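Local coordinates for protein major allergen Alt a 1 (Alternaria alternata, PDB 3V0R) that is a secreted, disulfide-linked homodimeric fungal beta-barrel allergen that may bind host plant thaumatin-like proteins and inhibit their beta-glucanase activity, at residues Ile92-Ala98 with Tyr123-Leu129; Val15-Phe21 with Gly35-Thr41. All blocks are in the same frame, centred on the assembly; numbering follows the deposited sequence.

Contact 1: Ile92-Ala98 with Tyr123-Leu129. With 0FU (2,5,6-triaminopyrimidin-4-ol), chain J; 8AC (8-aminooctanoic acid), chain L.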
loop_
_atom_site.group_PDB
_atom_site.type_symbol
_atom_site.label_atom_id
_atom_site.label_comp_id
_atom_site.label_asym_id
_atom_site.label_seq_id
_atom_site.Cartn_x
_atom_site.Cartn_y
_atom_site.Cartn_z
ATOM N N ILE A 92 -15.460 9.297 -22.908
ATOM C CA ILE A 92 -14.694 8.181 -23.435
ATOM C C ILE A 92 -14.385 7.209 -22.328
ATOM O O ILE A 92 -13.749 7.578 -21.341
ATOM C CB ILE A 92 -13.352 8.650 -24.032
ATOM C CG1 ILE A 92 -13.590 9.642 -25.192
ATOM C CG2 ILE A 92 -12.535 7.472 -24.536
ATOM C CD1 ILE A 92 -12.279 10.303 -25.688
ATOM N N THR A 93 -14.822 5.971 -22.516
ATOM C CA THR A 93 -14.504 4.870 -21.653
ATOM C C THR A 93 -14.033 3.733 -22.522
ATOM O O THR A 93 -14.659 3.448 -23.554
ATOM C CB THR A 93 -15.763 4.420 -20.856
ATOM O OG1 THR A 93 -16.118 5.442 -19.904
ATOM C CG2 THR A 93 -15.506 3.138 -20.077
ATOM N N TYR A 94 -12.943 3.073 -22.132
ATOM C CA TYR A 94 -12.470 1.870 -22.818
ATOM C C TYR A 94 -12.806 0.681 -21.997
ATOM O O TYR A 94 -12.821 0.769 -20.774
ATOM C CB TYR A 94 -10.960 1.881 -22.983
ATOM C CG TYR A 94 -10.368 3.018 -23.741
ATOM C CD1 TYR A 94 -11.007 3.544 -24.830
ATOM C CD2 TYR A 94 -9.124 3.531 -23.405
ATOM C CE1 TYR A 94 -10.465 4.638 -25.519
ATOM C CE2 TYR A 94 -8.558 4.621 -24.115
ATOM C CZ TYR A 94 -9.235 5.134 -25.161
ATOM O OH TYR A 94 -8.708 6.183 -25.891
ATOM N N VAL A 95 -13.111 -0.444 -22.645
ATOM C CA VAL A 95 -13.243 -1.731 -22.012
ATOM C C VAL A 95 -12.403 -2.732 -22.731
ATOM O O VAL A 95 -11.948 -2.471 -23.856
ATOM C CB VAL A 95 -14.686 -2.253 -21.873
ATOM C CG1 VAL A 95 -15.530 -1.331 -21.022
ATOM C CG2 VAL A 95 -15.336 -2.436 -23.254
ATOM N N ALA A 96 -12.068 -3.855 -22.073
ATOM C CA ALA A 96 -11.262 -4.853 -22.694
ATOM C C ALA A 96 -11.510 -6.188 -22.023
ATOM O O ALA A 96 -11.750 -6.215 -20.801
ATOM C CB ALA A 96 -9.740 -4.546 -22.607
ATOM N N THR A 97 -11.374 -7.275 -22.776
ATOM C CA THR A 97 -11.604 -8.577 -22.176
ATOM C C THR A 97 -10.559 -9.576 -22.534
ATOM O O THR A 97 -9.910 -9.483 -23.555
ATOM C CB THR A 97 -13.015 -9.192 -22.546
ATOM O OG1 THR A 97 -13.067 -9.509 -23.950
ATOM C CG2 THR A 97 -14.202 -8.280 -22.129
ATOM N N ALA A 98 -10.462 -10.618 -21.687
ATOM C CA ALA A 98 -9.630 -11.774 -21.972
ATOM C C ALA A 98 -9.988 -12.965 -21.142
ATOM O O ALA A 98 -10.710 -12.848 -20.170
ATOM C CB ALA A 98 -8.133 -11.414 -21.707
ATOM N N TYR A 123 -3.337 -11.166 -23.867
ATOM C CA TYR A 123 -3.234 -9.826 -24.382
ATOM C C TYR A 123 -4.607 -9.226 -24.487
ATOM O O TYR A 123 -5.560 -9.894 -24.965
ATOM C CB TYR A 123 -2.522 -9.880 -25.688
ATOM C CG TYR A 123 -1.071 -10.179 -25.521
ATOM C CD1 TYR A 123 -0.611 -11.491 -25.414
ATOM C CD2 TYR A 123 -0.134 -9.144 -25.385
ATOM C CE1 TYR A 123 0.755 -11.741 -25.139
ATOM C CE2 TYR A 123 1.207 -9.389 -25.192
ATOM C CZ TYR A 123 1.646 -10.672 -25.072
ATOM O OH TYR A 123 2.956 -10.869 -24.863
ATOM N N ILE A 124 -4.795 -8.006 -24.031
ATOM C CA ILE A 124 -6.130 -7.411 -24.084
ATOM C C ILE A 124 -6.041 -6.217 -25.065
ATOM O O ILE A 124 -4.987 -5.531 -25.137
ATOM C CB ILE A 124 -6.627 -6.918 -22.680
ATOM C CG1 ILE A 124 -5.695 -5.964 -21.932
ATOM C CG2 ILE A 124 -6.974 -8.079 -21.761
ATOM C CD1 ILE A 124 -5.962 -4.454 -22.182
ATOM N N THR A 125 -7.146 -5.907 -25.717
ATOM C CA THR A 125 -7.275 -4.707 -26.565
ATOM C C THR A 125 -8.337 -3.791 -25.965
ATOM O O THR A 125 -9.515 -4.156 -25.742
ATOM C CB THR A 125 -7.595 -5.059 -28.063
ATOM O OG1 THR A 125 -6.590 -5.902 -28.607
ATOM C CG2 THR A 125 -7.707 -3.728 -28.964
ATOM N N LEU A 126 -7.945 -2.556 -25.672
ATOM C CA LEU A 126 -8.859 -1.555 -25.173
ATOM C C LEU A 126 -9.634 -0.900 -26.311
ATOM O O LEU A 126 -9.049 -0.342 -27.233
ATOM C CB LEU A 126 -8.095 -0.518 -24.330
ATOM C CG LEU A 126 -7.438 -1.012 -23.056
ATOM C CD1 LEU A 126 -6.286 -0.078 -22.717
ATOM C CD2 LEU A 126 -8.477 -1.010 -21.938
ATOM N N VAL A 127 -10.966 -0.897 -26.221
ATOM C CA VAL A 127 -11.861 -0.400 -27.255
ATOM C C VAL A 127 -12.946 0.485 -26.635
ATOM O O VAL A 127 -13.430 0.227 -25.523
ATOM C CB VAL A 127 -12.498 -1.561 -28.055
ATOM C CG1 VAL A 127 -13.347 -1.024 -29.213
ATOM C CG2 VAL A 127 -11.422 -2.542 -28.586
ATOM N N THR A 128 -13.319 1.546 -27.373
ATOM C CA THR A 128 -14.156 2.581 -26.854
ATOM C C THR A 128 -15.639 2.093 -26.774
ATOM O O THR A 128 -16.167 1.537 -27.759
ATOM C CB THR A 128 -14.083 3.786 -27.767
ATOM O OG1 THR A 128 -12.730 4.190 -27.987
ATOM C CG2 THR A 128 -14.900 4.977 -27.163
ATOM N N LEU A 129 -16.278 2.298 -25.647
ATOM C CA LEU A 129 -17.718 2.042 -25.505
ATOM C C LEU A 129 -18.541 3.120 -26.140
ATOM O O LEU A 129 -18.296 4.323 -25.922
ATOM C CB LEU A 129 -18.081 2.054 -24.056
ATOM C CG LEU A 129 -18.073 0.762 -23.315
ATOM C CD1 LEU A 129 -18.624 1.093 -21.862
ATOM C CD2 LEU A 129 -19.013 -0.306 -23.929
HETATM C C4 0FU J . -3.744 9.250 -24.562
HETATM N N3 0FU J . -3.764 9.765 -25.820
HETATM C C2 0FU J . -4.793 9.532 -26.680
HETATM N NAA 0FU J . -4.752 10.071 -27.908
HETATM N N1 0FU J . -5.854 8.776 -26.323
HETATM C C6 0FU J . -5.884 8.232 -25.072
HETATM N NAB 0FU J . -6.907 7.493 -24.709
HETATM C C5 0FU J . -4.825 8.453 -24.147
HETATM N NAC 0FU J . -4.816 7.938 -22.890
HETATM O O4 0FU J . -2.711 9.461 -23.672
HETATM N NAA 8AC L . -0.830 8.850 -29.911
HETATM O OAB 8AC L . -5.586 3.385 -22.721
HETATM O OAC 8AC L . -4.184 4.300 -21.388
HETATM C CAD 8AC L . -1.007 8.470 -28.502
HETATM C CAE 8AC L . -1.351 6.998 -28.438
HETATM C CAF 8AC L . -0.960 6.377 -27.112
HETATM C CAG 8AC L . -2.237 6.229 -26.274
HETATM C CAH 8AC L . -2.189 5.030 -25.399
HETATM C CAI 8AC L . -3.335 5.119 -24.349
HETATM C CAJ 8AC L . -3.518 3.778 -23.677
HETATM C CAK 8AC L . -4.499 3.861 -22.489
HETATM O O HOH W 1 -17.182 6.069 -24.235
HETATM O O HOH W 2 -9.042 -8.094 -25.730
#
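The Tyr94 ring meets Thr128 and two bound ligands along its edge. On one side Thr128 OG1 lies 3.4 Å from Tyr94 CE1, near the ring plane; on the other, a carboxylate oxygen of 8-aminooctanoic acid, OAB, comes within 3.5 Å of CE2. Tyr94 OH lies 2.5 Å from the amine NAB of 2,5,6-triaminopyrimidin-4-ol, unusually close for a hydrogen bond, so its detail is doubtful; Leu126 CB approaches the ring obliquely. With CG beside the backbone N (chi1 -59°), the ring is directed into the ligand pocket, which it lines and where Leu126 CD1 also touches OAB. The other branch of Leu126, CD2, turns back to the strand and packs against Ala96 CB at 3.8 Å. Farther along, Ile124 straddles two alanines, CD1 against Ala96 CB and CG2 against Ala98 CB (3.5 Å). On the opposite face from Tyr94, the side chains of Val95 and Leu129 cross at about a right angle, with Val95 CG1 touching Leu129 CG.

The strands are antiparallel. Val95 and Val127 exchange two backbone bonds as a hydrogen-bonded pair, and Leu129 N reaches Thr93 O at 2.9 Å. Toward Thr97 the direct ladder gives way to water, one molecule linking Thr97 O to Thr125 N; a second bridges Thr93 N and Leu129 O. The two segments belong to the hairpin of strands 93-106 and 114-128. Strand 81-87 flanks it through backbone bonds of Tyr94 with Gln86 and Ala96 with Leu84, and on the opposite side strand 15-25 pairs with Ile124.

Contact 2: Val15-Phe21 with Gly35-Thr41. With 0FU (2,5,6-triaminopyrimidin-4-ol), chain M; SO4 (sulfate ion), chain B.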
loop_
_atom_site.group_PDB
_atom_site.type_symbol
_atom_site.label_atom_id
_atom_site.label_comp_id
_atom_site.label_asym_id
_atom_site.label_seq_id
_atom_site.Cartn_x
_atom_site.Cartn_y
_atom_site.Cartn_z
ATOM N N VAL A 15 -2.977 -2.157 -26.629
ATOM C CA VAL A 15 -2.785 -3.564 -26.287
ATOM C C VAL A 15 -1.847 -3.733 -25.105
ATOM O O VAL A 15 -0.706 -3.205 -25.096
ATOM C CB VAL A 15 -2.228 -4.314 -27.520
ATOM C CG1 VAL A 15 -2.016 -5.808 -27.169
ATOM C CG2 VAL A 15 -3.199 -4.170 -28.700
ATOM N N TRP A 16 -2.341 -4.389 -24.060
ATOM C CA TRP A 16 -1.604 -4.626 -22.826
ATOM C C TRP A 16 -1.432 -6.084 -22.583
ATOM O O TRP A 16 -2.302 -6.881 -22.999
ATOM C CB TRP A 16 -2.295 -3.986 -21.644
ATOM C CG TRP A 16 -2.388 -2.495 -21.649
ATOM C CD1 TRP A 16 -1.732 -1.598 -22.451
ATOM C CD2 TRP A 16 -3.218 -1.660 -20.763
ATOM N NE1 TRP A 16 -2.078 -0.317 -22.120
ATOM C CE2 TRP A 16 -2.971 -0.322 -21.105
ATOM C CE3 TRP A 16 -4.129 -1.942 -19.764
ATOM C CZ2 TRP A 16 -3.603 0.735 -20.462
ATOM C CZ3 TRP A 16 -4.734 -0.894 -19.110
ATOM C CH2 TRP A 16 -4.513 0.422 -19.496
ATOM N N LYS A 17 -0.364 -6.475 -21.870
ATOM C CA LYS A 17 -0.090 -7.882 -21.568
ATOM C C LYS A 17 -0.523 -8.136 -20.154
ATOM O O LYS A 17 -0.228 -7.309 -19.268
ATOM C CB LYS A 17 1.417 -8.092 -21.652
ATOM C CG LYS A 17 1.847 -9.525 -21.379
ATOM C CD LYS A 17 3.364 -9.657 -21.583
ATOM C CE LYS A 17 4.069 -9.378 -20.264
ATOM N NZ LYS A 17 5.550 -9.653 -20.338
ATOM N N ILE A 18 -1.209 -9.263 -19.932
ATOM C CA ILE A 18 -1.670 -9.685 -18.639
ATOM C C ILE A 18 -0.848 -10.933 -18.310
ATOM O O ILE A 18 -0.680 -11.849 -19.114
ATOM C CB ILE A 18 -3.170 -10.037 -18.573
ATOM C CG1 ILE A 18 -4.003 -8.931 -19.202
ATOM C CG2 ILE A 18 -3.559 -10.383 -17.111
ATOM C CD1 ILE A 18 -4.082 -7.622 -18.420
ATOM N N SER A 19 -0.285 -10.950 -17.130
ATOM C CA SER A 19 0.577 -12.055 -16.701
ATOM C C SER A 19 0.521 -12.229 -15.168
ATOM O O SER A 19 -0.024 -11.387 -14.417
ATOM C CB SER A 19 2.053 -11.830 -17.109
ATOM O OG SER A 19 2.531 -10.642 -16.511
ATOM N N GLU A 20 1.111 -13.333 -14.723
ATOM C CA GLU A 20 1.168 -13.665 -13.262
ATOM C C GLU A 20 -0.183 -13.591 -12.529
ATOM O O GLU A 20 -0.355 -13.091 -11.407
ATOM C CB GLU A 20 2.329 -12.904 -12.575
ATOM C CG GLU A 20 3.671 -12.678 -13.346
ATOM C CD GLU A 20 4.292 -13.813 -14.284
ATOM O OE1 GLU A 20 4.802 -13.319 -15.284
ATOM O OE2 GLU A 20 4.397 -15.109 -14.082
ATOM N N PHE A 21 -1.193 -14.152 -13.170
ATOM C CA PHE A 21 -2.472 -14.314 -12.514
ATOM C C PHE A 21 -2.282 -15.159 -11.270
ATOM O O PHE A 21 -1.549 -16.141 -11.282
ATOM C CB PHE A 21 -3.467 -15.073 -13.433
ATOM C CG PHE A 21 -4.786 -15.365 -12.786
ATOM C CD1 PHE A 21 -5.690 -14.391 -12.597
ATOM C CD2 PHE A 21 -5.054 -16.605 -12.300
ATOM C CE1 PHE A 21 -6.934 -14.661 -12.034
ATOM C CE2 PHE A 21 -6.267 -16.917 -11.691
ATOM C CZ PHE A 21 -7.211 -15.922 -11.544
ATOM N N GLY A 35 -5.511 -11.545 -8.366
ATOM C CA GLY A 35 -4.652 -10.540 -8.921
ATOM C C GLY A 35 -3.902 -10.932 -10.168
ATOM O O GLY A 35 -3.815 -12.102 -10.516
ATOM N N PHE A 36 -3.312 -9.923 -10.819
ATOM C CA PHE A 36 -2.570 -10.142 -12.053
ATOM C C PHE A 36 -1.786 -8.896 -12.384
ATOM O O PHE A 36 -2.022 -7.855 -11.804
ATOM C CB PHE A 36 -3.519 -10.516 -13.223
ATOM C CG PHE A 36 -4.652 -9.583 -13.371
ATOM C CD1 PHE A 36 -5.862 -9.821 -12.703
ATOM C CD2 PHE A 36 -4.536 -8.433 -14.177
ATOM C CE1 PHE A 36 -6.903 -8.922 -12.804
ATOM C CE2 PHE A 36 -5.600 -7.527 -14.272
ATOM C CZ PHE A 36 -6.772 -7.777 -13.590
ATOM N N ASN A 37 -0.775 -9.026 -13.212
ATOM C CA ASN A 37 0.081 -7.903 -13.615
ATOM C C ASN A 37 -0.397 -7.402 -14.960
ATOM O O ASN A 37 -0.827 -8.227 -15.832
ATOM C CB ASN A 37 1.538 -8.354 -13.747
ATOM C CG ASN A 37 2.203 -8.655 -12.394
ATOM O OD1 ASN A 37 1.726 -8.187 -11.317
ATOM N ND2 ASN A 37 3.356 -9.386 -12.437
ATOM N N ILE A 38 -0.353 -6.101 -15.154
ATOM C CA ILE A 38 -0.729 -5.464 -16.437
ATOM C C ILE A 38 0.439 -4.628 -16.929
ATOM O O ILE A 38 0.989 -3.800 -16.149
ATOM C CB ILE A 38 -1.889 -4.530 -16.248
ATOM C CG1 ILE A 38 -3.112 -5.274 -15.702
ATOM C CG2 ILE A 38 -2.206 -3.762 -17.555
ATOM C CD1 ILE A 38 -4.326 -4.369 -15.602
ATOM N N LYS A 39 0.847 -4.819 -18.161
ATOM C CA LYS A 39 1.997 -4.105 -18.725
ATOM C C LYS A 39 1.728 -3.569 -20.110
ATOM O O LYS A 39 1.174 -4.286 -20.957
ATOM C CB LYS A 39 3.207 -5.051 -18.751
ATOM C CG LYS A 39 4.523 -4.377 -19.051
ATOM C CD LYS A 39 5.705 -5.330 -19.097
ATOM C CE LYS A 39 7.021 -4.571 -18.926
ATOM N NZ LYS A 39 7.175 -3.475 -19.914
ATOM N N ALA A 40 2.111 -2.338 -20.379
ATOM C CA ALA A 40 2.030 -1.802 -21.731
ATOM C C ALA A 40 2.946 -2.567 -22.651
ATOM O O ALA A 40 3.962 -3.119 -22.196
ATOM C CB ALA A 40 2.398 -0.311 -21.775
ATOM N N THR A 41 2.562 -2.671 -23.915
ATOM C CA THR A 41 3.388 -3.322 -24.938
ATOM C C THR A 41 4.062 -2.347 -25.887
ATOM O O THR A 41 4.841 -2.760 -26.729
ATOM C CB THR A 41 2.527 -4.276 -25.797
ATOM O OG1 THR A 41 1.531 -3.540 -26.511
ATOM C CG2 THR A 41 1.822 -5.327 -24.916
HETATM C C4 0FU M . -1.281 -8.891 -5.399
HETATM N N3 0FU M . -2.268 -9.714 -5.030
HETATM C C2 0FU M . -2.586 -10.775 -5.803
HETATM N NAA 0FU M . -3.590 -11.563 -5.366
HETATM N N1 0FU M . -1.915 -11.053 -6.960
HETATM C C6 0FU M . -0.922 -10.247 -7.366
HETATM N NAB 0FU M . -0.262 -10.476 -8.509
HETATM C C5 0FU M . -0.593 -9.146 -6.563
HETATM N NAC 0FU M . 0.370 -8.279 -6.875
HETATM O O4 0FU M . -0.890 -7.813 -4.673
HETATM S S SO4 B . 7.863 -8.845 -17.430
HETATM O O1 SO4 B . 6.363 -8.784 -17.516
HETATM O O2 SO4 B . 8.342 -9.823 -18.452
HETATM O O3 SO4 B . 8.418 -7.481 -17.702
HETATM O O4 SO4 B . 8.390 -9.311 -16.112
HETATM O O HOH W 3 0.790 -0.548 -24.999
HETATM O O HOH W 4 0.618 -10.949 -10.121
#
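Val15-Phe21 and Gly35-Thr41 run antiparallel, with paired backbone bonds at Lys17-Lys39 and Ser19-Asn37, such as Lys17 N to Lys39 O at 2.8 Å. On the sheet face of Trp16, Ile18 and Ile38, the methyl Ile38 CG2 lies 3.4 Å from Trp16 CE3, oblique to the indole. Ile18 and Ile38 run side by side, CD1 against CG1, while Ile18 CG2 meets Phe36 CD2 at 3.7 Å. The Phe36 ring reaches it with CG between the backbone N and carbonyl carbon (chi1 51°). On the reverse face Lys17 NZ bonds O1 of a sulfate, probably from the crystallisation liquor, at 3.1 Å, and Asn109 of the second subunit, which also holds Glu20 OE1. Asn37 ND2 packs on Glu20 CG, and its OD1 bonds Thr49. At the end of the pair Thr41 OG1 donates to Val15 O (2.7 Å) from above the carbonyl plane. Gly35 CA lies 3.4 Å from N1 of a triaminopyrimidine.

In the sheet, this hairpin of strands 15-25 and 33-40 lies between strand 114-128, bonded to Trp16 and Ile18, and strand 47-53, bonded to Phe36.

Contacts 1 and 2 are two hairpins of one antiparallel sheet, joined where strand 15-25 runs beside strand 114-128; their centres lie 14 Å apart. Ile124 N is probably hydrogen-bonded to Trp16 O (2.9 Å), and Leu126 CD1 packs on Trp16 CZ2 at 3.6 Å. Both hairpins line the 8-aminooctanoic acid pocket, which takes Tyr94 and Leu126 from contact 1 and Trp16 from contact 2. On the other face, Tyr123 OH rests 3.5 Å from Lys17 CD. Tyr94 also meets one triaminopyrimidine next to the acid, and another lies at the Glu20, Gly35 and Phe36 end of contact 2. Segment 15-21 reaches the second subunit through Lys17, Ser19 and Glu20.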